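Local coordinates for iron binding protein FbpA (Mannheimia haemolytica, PDB 1SI1), which binds ferric iron in the periplasm, probably delivering it to an ABC transporter for uptake into the cell, at residues Y7-P12 against L56-S61; A52-T57 against V234-H239; R101-Y106 against G226-I231. All coordinates share one frame; numbering follows the deposited sequence.

Contact 1 (Y7-P12 against L56-S61); sequences YSYRQP and LTVDIS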
ATOM      1  N   TYR A   7      13.636 -12.358   1.964  1.00 12.47           N
ATOM      2  CA  TYR A   7      12.873 -12.709   0.772  1.00  9.56           C
ATOM      3  C   TYR A   7      11.920 -11.572   0.510  1.00 10.54           C
ATOM      4  O   TYR A   7      11.081 -11.250   1.349  1.00 12.19           O
ATOM      5  CB  TYR A   7      12.076 -13.994   0.964  1.00 12.31           C
ATOM      6  CG  TYR A   7      12.848 -15.292   0.890  1.00 11.85           C
ATOM      7  CD1 TYR A   7      14.150 -15.402   1.372  1.00 12.41           C
ATOM      8  CD2 TYR A   7      12.234 -16.440   0.386  1.00 15.71           C
ATOM      9  CE1 TYR A   7      14.839 -16.615   1.314  1.00 13.83           C
ATOM     10  CE2 TYR A   7      12.907 -17.646   0.327  1.00 17.41           C
ATOM     11  CZ  TYR A   7      14.201 -17.728   0.801  1.00 16.13           C
ATOM     12  OH  TYR A   7      14.864 -18.927   0.753  1.00 18.49           O
ATOM     13  N   SER A   8      12.035 -10.969  -0.657  1.00 10.97           N
ATOM     14  CA  SER A   8      11.348  -9.730  -0.948  1.00 10.68           C
ATOM     15  C   SER A   8      10.507  -9.817  -2.199  1.00 12.83           C
ATOM     16  O   SER A   8      10.975 -10.228  -3.248  1.00 13.18           O
ATOM     17  CB  SER A   8      12.353  -8.609  -1.132  1.00 10.99           C
ATOM     18  OG  SER A   8      11.705  -7.398  -1.435  1.00 12.07           O
ATOM     19  N   TYR A   9       9.250  -9.432  -2.076  1.00 10.41           N
ATOM     20  CA  TYR A   9       8.399  -9.169  -3.225  1.00 12.51           C
ATOM     21  C   TYR A   9       8.850  -7.893  -3.937  1.00 10.69           C
ATOM     22  O   TYR A   9       8.697  -7.740  -5.157  1.00 12.80           O
ATOM     23  CB  TYR A   9       6.941  -9.022  -2.753  1.00 14.35           C
ATOM     24  CG  TYR A   9       6.060  -8.287  -3.720  1.00 14.04           C
ATOM     25  CD1 TYR A   9       5.385  -8.954  -4.736  1.00 16.05           C
ATOM     26  CD2 TYR A   9       5.908  -6.908  -3.624  1.00 14.76           C
ATOM     27  CE1 TYR A   9       4.591  -8.254  -5.627  1.00 18.24           C
ATOM     28  CE2 TYR A   9       5.145  -6.217  -4.502  1.00 18.25           C
ATOM     29  CZ  TYR A   9       4.477  -6.884  -5.496  1.00 16.79           C
ATOM     30  OH  TYR A   9       3.694  -6.158  -6.374  1.00 22.47           O
ATOM     31  N   ARG A  10       9.352  -6.935  -3.167  1.00 10.72           N
ATOM     32  CA  ARG A  10       9.763  -5.652  -3.683  1.00 10.77           C
ATOM     33  C   ARG A  10      11.135  -5.750  -4.344  1.00 11.99           C
ATOM     34  O   ARG A  10      12.005  -6.485  -3.879  1.00 12.43           O
ATOM     35  CB  ARG A  10       9.765  -4.655  -2.537  1.00 12.33           C
ATOM     36  CG  ARG A  10      10.316  -3.290  -2.821  1.00 12.44           C
ATOM     37  CD  ARG A  10       9.837  -2.279  -1.804  1.00 10.76           C
ATOM     38  NE  ARG A  10       8.494  -1.817  -2.125  1.00 10.58           N
ATOM     39  CZ  ARG A  10       7.799  -0.944  -1.422  1.00 10.83           C
ATOM     40  NH1 ARG A  10       6.629  -0.560  -1.884  1.00 14.42           N
ATOM     41  NH2 ARG A  10       8.236  -0.467  -0.269  1.00 14.30           N
ATOM     42  N   GLN A  11      11.325  -5.009  -5.427  1.00 13.02           N
ATOM     43  CA  GLN A  11      12.550  -5.094  -6.211  1.00 14.66           C
ATOM     44  C   GLN A  11      13.733  -4.747  -5.336  1.00 12.25           C
ATOM     45  O   GLN A  11      13.671  -3.828  -4.535  1.00 12.72           O
ATOM     46  CB  GLN A  11      12.483  -4.152  -7.410  1.00 18.33           C
ATOM     47  CG  GLN A  11      11.503  -4.650  -8.442  1.00 18.44           C
ATOM     48  CD  GLN A  11      11.625  -3.955  -9.769  1.00 34.82           C
ATOM     49  OE1 GLN A  11      11.707  -2.731  -9.824  1.00 33.26           O
ATOM     50  NE2 GLN A  11      11.627  -4.732 -10.849  1.00 40.05           N
ATOM     51  N   PRO A  12      14.809  -5.518  -5.452  1.00 13.08           N
ATOM     52  CA  PRO A  12      15.977  -5.308  -4.606  1.00 12.96           C
ATOM     53  C   PRO A  12      16.491  -3.869  -4.528  1.00 12.07           C
ATOM     54  O   PRO A  12      16.845  -3.439  -3.448  1.00 16.34           O
ATOM     55  CB  PRO A  12      16.992  -6.271  -5.207  1.00 11.57           C
ATOM     56  CG  PRO A  12      16.161  -7.365  -5.668  1.00 13.69           C
ATOM     57  CD  PRO A  12      14.966  -6.718  -6.288  1.00 13.32           C
ATOM     58  N   LEU A  56       9.489  -9.730   3.137  1.00 10.40           N
ATOM     59  CA  LEU A  56       9.170  -8.346   2.907  1.00  9.96           C
ATOM     60  C   LEU A  56       8.235  -8.254   1.737  1.00 10.52           C
ATOM     61  O   LEU A  56       8.522  -8.748   0.655  1.00 10.68           O
ATOM     62  CB  LEU A  56      10.458  -7.580   2.633  1.00 10.30           C
ATOM     63  CG  LEU A  56      10.362  -6.050   2.551  1.00 13.24           C
ATOM     64  CD1 LEU A  56      11.667  -5.377   2.938  1.00 15.29           C
ATOM     65  CD2 LEU A  56       9.930  -5.588   1.162  1.00 14.53           C
ATOM     66  N   THR A  57       7.073  -7.661   1.949  1.00 11.11           N
ATOM     67  CA  THR A  57       6.122  -7.564   0.884  1.00 10.77           C
ATOM     68  C   THR A  57       5.320  -6.284   0.969  1.00  9.83           C
ATOM     69  O   THR A  57       5.577  -5.418   1.809  1.00 11.01           O
ATOM     70  CB  THR A  57       5.250  -8.828   0.836  1.00 10.10           C
ATOM     71  OG1 THR A  57       4.539  -8.878  -0.409  1.00 11.47           O
ATOM     72  CG2 THR A  57       4.196  -8.842   1.936  1.00 13.85           C
ATOM     73  N   VAL A  58       4.405  -6.149   0.030  1.00  9.72           N
ATOM     74  CA  VAL A  58       3.694  -4.918  -0.182  1.00  8.14           C
ATOM     75  C   VAL A  58       2.229  -5.255  -0.298  1.00  9.78           C
ATOM     76  O   VAL A  58       1.880  -6.189  -0.994  1.00 12.28           O
ATOM     77  CB  VAL A  58       4.184  -4.232  -1.484  1.00 11.99           C
ATOM     78  CG1 VAL A  58       3.355  -3.017  -1.789  1.00 16.75           C
ATOM     79  CG2 VAL A  58       5.663  -3.855  -1.389  1.00 12.26           C
ATOM     80  N   ASP A  59       1.410  -4.453   0.371  1.00 10.30           N
ATOM     81  CA  ASP A  59      -0.053  -4.526   0.385  1.00 10.78           C
ATOM     82  C   ASP A  59      -0.537  -5.501   1.441  1.00 10.92           C
ATOM     83  O   ASP A  59      -0.023  -6.613   1.568  1.00 10.69           O
ATOM     84  CB  ASP A  59      -0.615  -4.897  -0.982  1.00 13.52           C
ATOM     85  CG  ASP A  59      -2.089  -4.584  -1.113  1.00 17.88           C
ATOM     86  OD1 ASP A  59      -2.937  -5.313  -0.556  1.00 17.88           O
ATOM     87  OD2 ASP A  59      -2.494  -3.620  -1.772  1.00 17.02           O
ATOM     88  N   ILE A  60      -1.532  -5.080   2.209  1.00 10.03           N
ATOM     89  CA  ILE A  60      -2.071  -5.928   3.244  1.00 11.85           C
ATOM     90  C   ILE A  60      -2.540  -7.290   2.694  1.00 11.68           C
ATOM     91  O   ILE A  60      -2.436  -8.291   3.393  1.00 11.88           O
ATOM     92  CB  ILE A  60      -3.183  -5.191   4.026  1.00 11.59           C
ATOM     93  CG1 ILE A  60      -3.599  -5.981   5.271  1.00 12.85           C
ATOM     94  CG2 ILE A  60      -4.393  -4.929   3.138  1.00 13.40           C
ATOM     95  CD1 ILE A  60      -2.501  -6.124   6.311  1.00 14.88           C
ATOM     96  N   SER A  61      -3.004  -7.339   1.453  1.00 11.88           N
ATOM     97  CA  SER A  61      -3.402  -8.609   0.863  1.00 11.37           C
ATOM     98  C   SER A  61      -2.247  -9.603   0.774  1.00 10.86           C
ATOM     99  O   SER A  61      -2.458 -10.802   0.972  1.00 12.28           O
ATOM    100  CB  SER A  61      -4.044  -8.408  -0.503  1.00 15.72           C
ATOM    101  OG  SER A  61      -3.099  -7.970  -1.448  1.00 14.80           O
TER

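Contact 2 (A52-T57 against V234-H239); sequences ADVLLT and VVIAKH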
ATOM      1  N   ALA A  52      14.730 -18.531   4.663  1.00 14.43           N
ATOM      2  CA  ALA A  52      14.091 -17.230   4.792  1.00 13.33           C
ATOM      3  C   ALA A  52      13.996 -16.795   6.249  1.00 11.36           C
ATOM      4  O   ALA A  52      13.535 -17.552   7.111  1.00 12.79           O
ATOM      5  CB  ALA A  52      12.710 -17.245   4.157  1.00 15.54           C
ATOM      6  N   ASP A  53      14.391 -15.549   6.492  1.00 12.97           N
ATOM      7  CA  ASP A  53      14.334 -14.939   7.815  1.00 11.82           C
ATOM      8  C   ASP A  53      13.278 -13.856   7.842  1.00 13.58           C
ATOM      9  O   ASP A  53      12.395 -13.861   8.697  1.00 11.81           O
ATOM     10  CB  ASP A  53      15.677 -14.313   8.168  1.00 12.28           C
ATOM     11  CG  ASP A  53      16.719 -15.340   8.471  1.00 14.76           C
ATOM     12  OD1 ASP A  53      17.818 -15.260   7.891  1.00 16.04           O
ATOM     13  OD2 ASP A  53      16.499 -16.242   9.282  1.00 16.48           O
ATOM     14  N   VAL A  54      13.400 -12.907   6.924  1.00 11.53           N
ATOM     15  CA  VAL A  54      12.462 -11.794   6.844  1.00 10.75           C
ATOM     16  C   VAL A  54      11.761 -11.877   5.501  1.00 10.87           C
ATOM     17  O   VAL A  54      12.409 -11.974   4.474  1.00 10.91           O
ATOM     18  CB  VAL A  54      13.176 -10.458   6.942  1.00 12.76           C
ATOM     19  CG1 VAL A  54      12.191  -9.291   6.735  1.00 13.41           C
ATOM     20  CG2 VAL A  54      13.892 -10.330   8.284  1.00 13.06           C
ATOM     21  N   LEU A  55      10.441 -11.830   5.531  1.00 11.24           N
ATOM     22  CA  LEU A  55       9.600 -11.790   4.353  1.00  9.69           C
ATOM     23  C   LEU A  55       9.105 -10.370   4.220  1.00 10.23           C
ATOM     24  O   LEU A  55       8.428  -9.852   5.102  1.00 13.22           O
ATOM     25  CB  LEU A  55       8.446 -12.764   4.504  1.00 11.06           C
ATOM     26  CG  LEU A  55       8.829 -14.168   4.969  1.00 12.21           C
ATOM     27  CD1 LEU A  55       7.591 -15.021   4.984  1.00 13.14           C
ATOM     28  CD2 LEU A  55       9.888 -14.767   4.066  1.00 11.27           C
ATOM     29  N   LEU A  56       9.489  -9.730   3.137  1.00 10.40           N
ATOM     30  CA  LEU A  56       9.170  -8.346   2.907  1.00  9.96           C
ATOM     31  C   LEU A  56       8.235  -8.254   1.737  1.00 10.52           C
ATOM     32  O   LEU A  56       8.522  -8.748   0.655  1.00 10.68           O
ATOM     33  CB  LEU A  56      10.458  -7.580   2.633  1.00 10.30           C
ATOM     34  CG  LEU A  56      10.362  -6.050   2.551  1.00 13.24           C
ATOM     35  CD1 LEU A  56      11.667  -5.377   2.938  1.00 15.29           C
ATOM     36  CD2 LEU A  56       9.930  -5.588   1.162  1.00 14.53           C
ATOM     37  N   THR A  57       7.073  -7.661   1.949  1.00 11.11           N
ATOM     38  CA  THR A  57       6.122  -7.564   0.884  1.00 10.77           C
ATOM     39  C   THR A  57       5.320  -6.284   0.969  1.00  9.83           C
ATOM     40  O   THR A  57       5.577  -5.418   1.809  1.00 11.01           O
ATOM     41  CB  THR A  57       5.250  -8.828   0.836  1.00 10.10           C
ATOM     42  OG1 THR A  57       4.539  -8.878  -0.409  1.00 11.47           O
ATOM     43  CG2 THR A  57       4.196  -8.842   1.936  1.00 13.85           C
ATOM     44  N   VAL A 234       6.659  -6.391   6.798  1.00  9.88           N
ATOM     45  CA  VAL A 234       7.543  -7.522   7.008  1.00 10.10           C
ATOM     46  C   VAL A 234       6.940  -8.519   7.971  1.00 10.47           C
ATOM     47  O   VAL A 234       6.123  -8.184   8.811  1.00 11.07           O
ATOM     48  CB  VAL A 234       8.930  -7.091   7.556  1.00 10.51           C
ATOM     49  CG1 VAL A 234       9.772  -6.430   6.472  1.00 11.43           C
ATOM     50  CG2 VAL A 234       8.791  -6.167   8.780  1.00 12.48           C
ATOM     51  N   VAL A 235       7.392  -9.748   7.819  1.00 11.84           N
ATOM     52  CA  VAL A 235       7.008 -10.872   8.635  1.00 12.72           C
ATOM     53  C   VAL A 235       8.294 -11.626   8.888  1.00 13.94           C
ATOM     54  O   VAL A 235       9.148 -11.727   8.011  1.00 13.11           O
ATOM     55  CB  VAL A 235       6.019 -11.759   7.880  1.00 14.38           C
ATOM     56  CG1 VAL A 235       5.875 -13.136   8.528  1.00 14.81           C
ATOM     57  CG2 VAL A 235       4.649 -11.071   7.765  1.00 14.19           C
ATOM     58  N   ILE A 236       8.444 -12.152  10.092  1.00 10.52           N
ATOM     59  CA  ILE A 236       9.547 -13.059  10.375  1.00 10.67           C
ATOM     60  C   ILE A 236       9.072 -14.457  10.025  1.00 12.24           C
ATOM     61  O   ILE A 236       8.055 -14.901  10.519  1.00 12.85           O
ATOM     62  CB  ILE A 236       9.961 -12.954  11.846  1.00 13.26           C
ATOM     63  CG1 ILE A 236      10.448 -11.534  12.166  1.00 13.68           C
ATOM     64  CG2 ILE A 236      11.045 -13.971  12.165  1.00 13.23           C
ATOM     65  CD1 ILE A 236      11.495 -10.994  11.242  1.00 14.42           C
ATOM     66  N   ALA A 237       9.799 -15.138   9.151  1.00 11.74           N
ATOM     67  CA  ALA A 237       9.402 -16.453   8.674  1.00 11.88           C
ATOM     68  C   ALA A 237       9.319 -17.478   9.797  1.00 13.69           C
ATOM     69  O   ALA A 237      10.131 -17.464  10.730  1.00 13.82           O
ATOM     70  CB  ALA A 237      10.357 -16.925   7.612  1.00 14.50           C
ATOM     71  N   LYS A 238       8.360 -18.389   9.667  1.00 13.79           N
ATOM     72  CA  LYS A 238       8.136 -19.445  10.647  1.00 17.31           C
ATOM     73  C   LYS A 238       9.411 -20.191  11.015  1.00 12.77           C
ATOM     74  O   LYS A 238       9.665 -20.428  12.190  1.00 18.00           O
ATOM     75  CB  LYS A 238       7.097 -20.441  10.129  1.00 20.34           C
ATOM     76  CG  LYS A 238       6.674 -21.470  11.184  1.00 22.82           C
ATOM     77  CD  LYS A 238       5.498 -22.317  10.732  1.00 31.92           C
ATOM     78  CE  LYS A 238       5.271 -23.483  11.693  1.00 33.83           C
ATOM     79  NZ  LYS A 238       3.989 -24.205  11.447  1.00 35.66           N
ATOM     80  N   HIS A 239      10.208 -20.545  10.016  1.00 17.09           N
ATOM     81  CA  HIS A 239      11.400 -21.370  10.241  1.00 19.42           C
ATOM     82  C   HIS A 239      12.702 -20.594  10.156  1.00 15.92           C
ATOM     83  O   HIS A 239      13.761 -21.170   9.934  1.00 21.47           O
ATOM     84  CB  HIS A 239      11.391 -22.542   9.265  1.00 18.86           C
ATOM     85  CG  HIS A 239      10.211 -23.435   9.447  1.00 22.95           C
ATOM     86  ND1 HIS A 239      10.058 -24.239  10.556  1.00 27.19           N
ATOM     87  CD2 HIS A 239       9.106 -23.621   8.689  1.00 25.41           C
ATOM     88  CE1 HIS A 239       8.918 -24.899  10.461  1.00 27.69           C
ATOM     89  NE2 HIS A 239       8.317 -24.539   9.341  1.00 28.58           N
TER

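Contact 3 (R101-Y106 against G226-I231); sequences RARVIY and GTHKNI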
ATOM      1  N   ARG A 101       1.196   3.681   1.880  1.00 13.06           N
ATOM      2  CA  ARG A 101       0.857   4.261   0.608  1.00 10.97           C
ATOM      3  C   ARG A 101      -0.568   4.771   0.743  1.00 10.12           C
ATOM      4  O   ARG A 101      -1.417   4.090   1.275  1.00 12.80           O
ATOM      5  CB  ARG A 101       0.974   3.250  -0.527  1.00 16.38           C
ATOM      6  CG  ARG A 101       0.277   1.920  -0.304  1.00 16.90           C
ATOM      7  CD  ARG A 101       1.187   0.736   0.052  1.00 23.38           C
ATOM      8  NE  ARG A 101       2.342   0.661  -0.823  1.00 20.66           N
ATOM      9  CZ  ARG A 101       2.382   0.071  -2.033  1.00 16.75           C
ATOM     10  NH1 ARG A 101       3.509   0.107  -2.721  1.00 15.57           N
ATOM     11  NH2 ARG A 101       1.339  -0.543  -2.569  1.00 19.26           N
ATOM     12  N   ALA A 102      -0.809   5.967   0.244  1.00 10.80           N
ATOM     13  CA  ALA A 102      -2.134   6.574   0.265  1.00 11.41           C
ATOM     14  C   ALA A 102      -2.864   6.266  -1.030  1.00 10.30           C
ATOM     15  O   ALA A 102      -2.279   6.371  -2.100  1.00 11.54           O
ATOM     16  CB  ALA A 102      -1.987   8.068   0.435  1.00 10.85           C
ATOM     17  N   ARG A 103      -4.138   5.883  -0.946  1.00 10.81           N
ATOM     18  CA  ARG A 103      -4.953   5.737  -2.132  1.00  9.25           C
ATOM     19  C   ARG A 103      -5.698   7.042  -2.327  1.00 10.58           C
ATOM     20  O   ARG A 103      -6.551   7.427  -1.536  1.00 13.02           O
ATOM     21  CB  ARG A 103      -5.899   4.543  -2.020  1.00 12.29           C
ATOM     22  CG  ARG A 103      -6.504   4.106  -3.345  1.00 10.97           C
ATOM     23  CD  ARG A 103      -6.610   2.604  -3.500  1.00 12.05           C
ATOM     24  NE  ARG A 103      -6.997   2.202  -4.845  1.00 10.44           N
ATOM     25  CZ  ARG A 103      -6.183   2.215  -5.894  1.00 10.99           C
ATOM     26  NH1 ARG A 103      -6.611   1.821  -7.087  1.00 12.84           N
ATOM     27  NH2 ARG A 103      -4.925   2.599  -5.745  1.00 10.59           N
ATOM     28  N   VAL A 104      -5.295   7.761  -3.353  1.00  9.03           N
ATOM     29  CA  VAL A 104      -5.699   9.135  -3.551  1.00  9.72           C
ATOM     30  C   VAL A 104      -6.616   9.236  -4.764  1.00 11.19           C
ATOM     31  O   VAL A 104      -6.883   8.255  -5.451  1.00 11.31           O
ATOM     32  CB  VAL A 104      -4.453  10.059  -3.729  1.00 12.53           C
ATOM     33  CG1 VAL A 104      -3.559  10.011  -2.499  1.00 13.45           C
ATOM     34  CG2 VAL A 104      -3.656   9.678  -4.964  1.00 12.31           C
ATOM     35  N   ILE A 105      -7.118  10.441  -4.991  1.00 11.05           N
ATOM     36  CA  ILE A 105      -7.917  10.745  -6.166  1.00 11.49           C
ATOM     37  C   ILE A 105      -7.118  11.709  -7.017  1.00 10.56           C
ATOM     38  O   ILE A 105      -6.738  12.791  -6.563  1.00 11.30           O
ATOM     39  CB  ILE A 105      -9.247  11.359  -5.753  1.00 12.34           C
ATOM     40  CG1 ILE A 105     -10.025  10.370  -4.886  1.00 11.73           C
ATOM     41  CG2 ILE A 105     -10.039  11.779  -6.984  1.00 11.25           C
ATOM     42  CD1 ILE A 105     -11.272  10.941  -4.220  1.00 13.19           C
ATOM     43  N   TYR A 106      -6.812  11.295  -8.237  1.00  9.48           N
ATOM     44  CA  TYR A 106      -6.165  12.149  -9.210  1.00 10.59           C
ATOM     45  C   TYR A 106      -7.243  12.876  -9.984  1.00 11.72           C
ATOM     46  O   TYR A 106      -8.254  12.289 -10.328  1.00 12.49           O
ATOM     47  CB  TYR A 106      -5.296  11.335 -10.161  1.00 10.38           C
ATOM     48  CG  TYR A 106      -4.102  10.726  -9.470  1.00 10.29           C
ATOM     49  CD1 TYR A 106      -4.046   9.380  -9.133  1.00  9.66           C
ATOM     50  CD2 TYR A 106      -3.030  11.516  -9.131  1.00 10.55           C
ATOM     51  CE1 TYR A 106      -2.940   8.844  -8.483  1.00 11.13           C
ATOM     52  CE2 TYR A 106      -1.922  10.996  -8.497  1.00 12.61           C
ATOM     53  CZ  TYR A 106      -1.882   9.662  -8.172  1.00 12.92           C
ATOM     54  OH  TYR A 106      -0.766   9.173  -7.538  1.00 12.44           O
ATOM     55  N   GLY A 226     -10.841  10.505   6.238  1.00 12.31           N
ATOM     56  CA  GLY A 226      -9.614  10.935   5.609  1.00 11.62           C
ATOM     57  C   GLY A 226      -9.162  10.036   4.483  1.00 12.31           C
ATOM     58  O   GLY A 226      -9.960   9.494   3.734  1.00 13.04           O
ATOM     59  N   THR A 227      -7.846   9.930   4.351  1.00 10.50           N
ATOM     60  CA  THR A 227      -7.232   9.208   3.265  1.00 10.19           C
ATOM     61  C   THR A 227      -6.889   7.788   3.672  1.00 10.25           C
ATOM     62  O   THR A 227      -6.291   7.550   4.708  1.00 11.21           O
ATOM     63  CB  THR A 227      -5.974   9.971   2.833  1.00 11.03           C
ATOM     64  OG1 THR A 227      -6.361  11.172   2.144  1.00 13.48           O
ATOM     65  CG2 THR A 227      -5.159   9.193   1.809  1.00 12.85           C
ATOM     66  N   HIS A 228      -7.301   6.847   2.839  1.00  9.81           N
ATOM     67  CA  HIS A 228      -7.016   5.431   3.014  1.00 10.80           C
ATOM     68  C   HIS A 228      -5.521   5.175   2.847  1.00  9.35           C
ATOM     69  O   HIS A 228      -4.909   5.655   1.879  1.00 10.13           O
ATOM     70  CB  HIS A 228      -7.836   4.620   1.988  1.00 11.38           C
ATOM     71  CG  HIS A 228      -7.436   3.183   1.876  1.00 11.26           C
ATOM     72  ND1 HIS A 228      -7.638   2.271   2.880  1.00 11.58           N
ATOM     73  CD2 HIS A 228      -6.864   2.499   0.859  1.00 13.62           C
ATOM     74  CE1 HIS A 228      -7.166   1.093   2.506  1.00 12.05           C
ATOM     75  NE2 HIS A 228      -6.685   1.207   1.285  1.00 12.05           N
ATOM     76  N   LYS A 229      -4.955   4.436   3.797  1.00  9.81           N
ATOM     77  CA  LYS A 229      -3.585   3.970   3.687  1.00 12.46           C
ATOM     78  C   LYS A 229      -3.520   2.459   3.662  1.00  9.19           C
ATOM     79  O   LYS A 229      -4.233   1.757   4.394  1.00 11.91           O
ATOM     80  CB  LYS A 229      -2.727   4.494   4.831  1.00 13.04           C
ATOM     81  CG  LYS A 229      -2.262   5.943   4.646  1.00 17.17           C
ATOM     82  CD  LYS A 229      -1.290   6.379   5.742  1.00 22.31           C
ATOM     83  CE  LYS A 229      -0.488   7.607   5.340  1.00 16.38           C
ATOM     84  NZ  LYS A 229       0.115   8.228   6.544  1.00 23.63           N
ATOM     85  N   ASN A 230      -2.644   1.961   2.799  1.00  9.90           N
ATOM     86  CA  ASN A 230      -2.248   0.567   2.788  1.00 10.57           C
ATOM     87  C   ASN A 230      -0.772   0.550   3.164  1.00 10.16           C
ATOM     88  O   ASN A 230      -0.179   1.613   3.343  1.00 10.68           O
ATOM     89  CB  ASN A 230      -2.501  -0.042   1.411  1.00  9.19           C
ATOM     90  CG  ASN A 230      -2.793  -1.515   1.463  1.00 11.23           C
ATOM     91  OD1 ASN A 230      -2.147  -2.260   2.185  1.00 10.45           O
ATOM     92  ND2 ASN A 230      -3.761  -1.948   0.676  1.00 12.67           N
ATOM     93  N   ILE A 231      -0.172  -0.632   3.289  1.00 10.18           N
ATOM     94  CA  ILE A 231       1.170  -0.748   3.836  1.00  9.43           C
ATOM     95  C   ILE A 231       2.073  -1.585   2.974  1.00 10.28           C
ATOM     96  O   ILE A 231       1.622  -2.383   2.180  1.00 10.41           O
ATOM     97  CB  ILE A 231       1.142  -1.390   5.238  1.00 10.14           C
ATOM     98  CG1 ILE A 231       0.413  -2.732   5.223  1.00 14.01           C
ATOM     99  CG2 ILE A 231       0.498  -0.467   6.224  1.00 14.02           C
ATOM    100  CD1 ILE A 231       0.823  -3.664   6.354  1.00 15.72           C
TER

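Contact 1 (Y7-P12 against L56-S61)
L56 lies beside S8 in the parallel pairing of strands 3-8 and 54-58, part of the sheet of this periplasmic-binding-protein fold. Its backbone clasps the partner strand on both sides of S8: L56 N donates to Y7 O at 2.8 Å, and L56 O accepts from Y9 N at 2.9 Å. Both bonds are nearly straight, with N-H...O angles of 173° and 164°. The leucine side chain shares one face of the sheet with S8, and L56 CD2 does the touching, 3.6 Å from S8 OG and also against R10 CB.

Past this bridge strand 3-8 gives way to a turn while strand 54-58 runs on to V58, whose side chain touches both Y9 and R10. With chi1 at 159°, Y9 CG points away from the backbone N, and the ring crosses the valine at about a right angle, with Y9 CE2 3.7 Å from V58 CB. At the root of the same ring, T57 OG1 comes within 3.4 Å of Y9 CB. V58 CG2, which also borders the Y9 ring, sits 3.2 Å above one face of the R10 guanidinium, toward its rim. The charged end of R10 is paired with E268 through a salt bridge from NH1. The side chain of V58 is also about 6 Å from the bound iron(III), which places this strand end at the edge of the metal cleft. Beyond it, D59 N-caps helix 60-67. The turn after strand 3-8 is closed by S8 OG, which donates to R10 O at 2.6 Å, in the carbonyl plane and on a lone pair.

Contact 2 (A52-T57 against V234-H239)
With chi1 at 175°, V54 sends CG1 to the far side from its backbone N, while chi1 of -74° sets V234 CG1 trans to the carbonyl carbon; the side chains cross at a slant, V54 CG1 3.8 Å from V234 CG1. They belong to an antiparallel ladder in which strand 228-236 returns alongside strand 54-58 in the binding-protein sheet. L55 and V235 form its hydrogen-bonded pair: L55 N donates to V235 O at 2.8 Å, and V235 N returns a more bent bond to L55 O at 2.9 Å. The flanking pairs, V54 with I236 and L56 with V234, are non-hydrogen-bonded.

V54, L56, V234 and I236 share one face. Here V234 CG1 also reaches L56 CG, and I236 CD1 lies 3.9 Å from V54 CG2; helix 243-253 covers this side through A246 and I250. On the other face L55 packs on I66 of helix 60-67.

Further along, the D53 carboxylate bonds to S240, N242 and the backbone N of N5. A237 N reaches D53 O, the backbone carbonyl, at 2.9 Å from above the carbonyl plane, and A237 CB nestles 3.3 Å from A52 O.

Contact 3 (R101-Y106 against G226-I231)
R101 pairs with N230 where strand 96-108 runs antiparallel to strand 228-236, two strands that run between the lobes of this two-domain iron-binding fold. Its backbone makes both bonds of a hydrogen-bonded pair: R101 N to N230 O, 2.9 Å, from above the carbonyl plane, and N230 N back to R101 O. With chi1 at 50°, R101 CG is tucked between its own backbone N and carbonyl carbon, and the chain bends again at chi2 and chi3. It therefore runs side by side with N230, R101 CG 3.8 Å from N230 CB, and the guanidinium stands at right angles to the asparagine amide. The R101 side chain is about 4 Å from the bound iron(III), and NH1 forms a salt bridge with E268. N230 is itself fixed, because N230 OD1 accepts from I231 N at 2.8 Å and from I60 N at the start of helix 60-67.

A102 sits on the other face with K229. A102 CB meets T227 CG2 at 3.6 Å, and the A102 CA-H leans on H228 O, 3.3 Å from A102 CA.

R103 N donates to that same H228 O at 2.9 Å. The aliphatic root of the side chain touches the histidine, R103 CB lying in the plane of the H228 ring at its edge, 3.7 Å from H228 CD2. The guanidinium continues to a salt bridge with D178 and a hydrogen bond to N143, passing Y142, an iron ligand.

From V104 onward the strand parts from 226-231; I105 pairs with N219 of strand 216-219 on that edge, while V104 and Y106 pair with strand 192-196 on the other. Helix 141-168 packs on the face of R101, R103, H228 and N230 through Y142, L146 and S145, and helix 294-310 adds I297 against H228 and L294 against N230.

All three contacts are buried and belong to one mixed sheet. Contacts 1 and 2 share strand 54-58, which takes strand 3-8 in parallel along one edge and strand 228-236 antiparallel along the other; contact 3 uses an earlier part of that same strand 228-236. In contact 2, farthest from the metal, backbone bonds join the strands and the side chains that meet are aliphatic. Toward the iron the chemistry turns polar: contact 1 mixes apolar packing with an arginine, and contact 3 is rich in arginine, histidine and asparagine. Contacts 1 and 3 meet directly, D59 N bonding to I231 O and V58 CG1 packing on the R101 guanidinium, while E268 pairs with both R10 and R101.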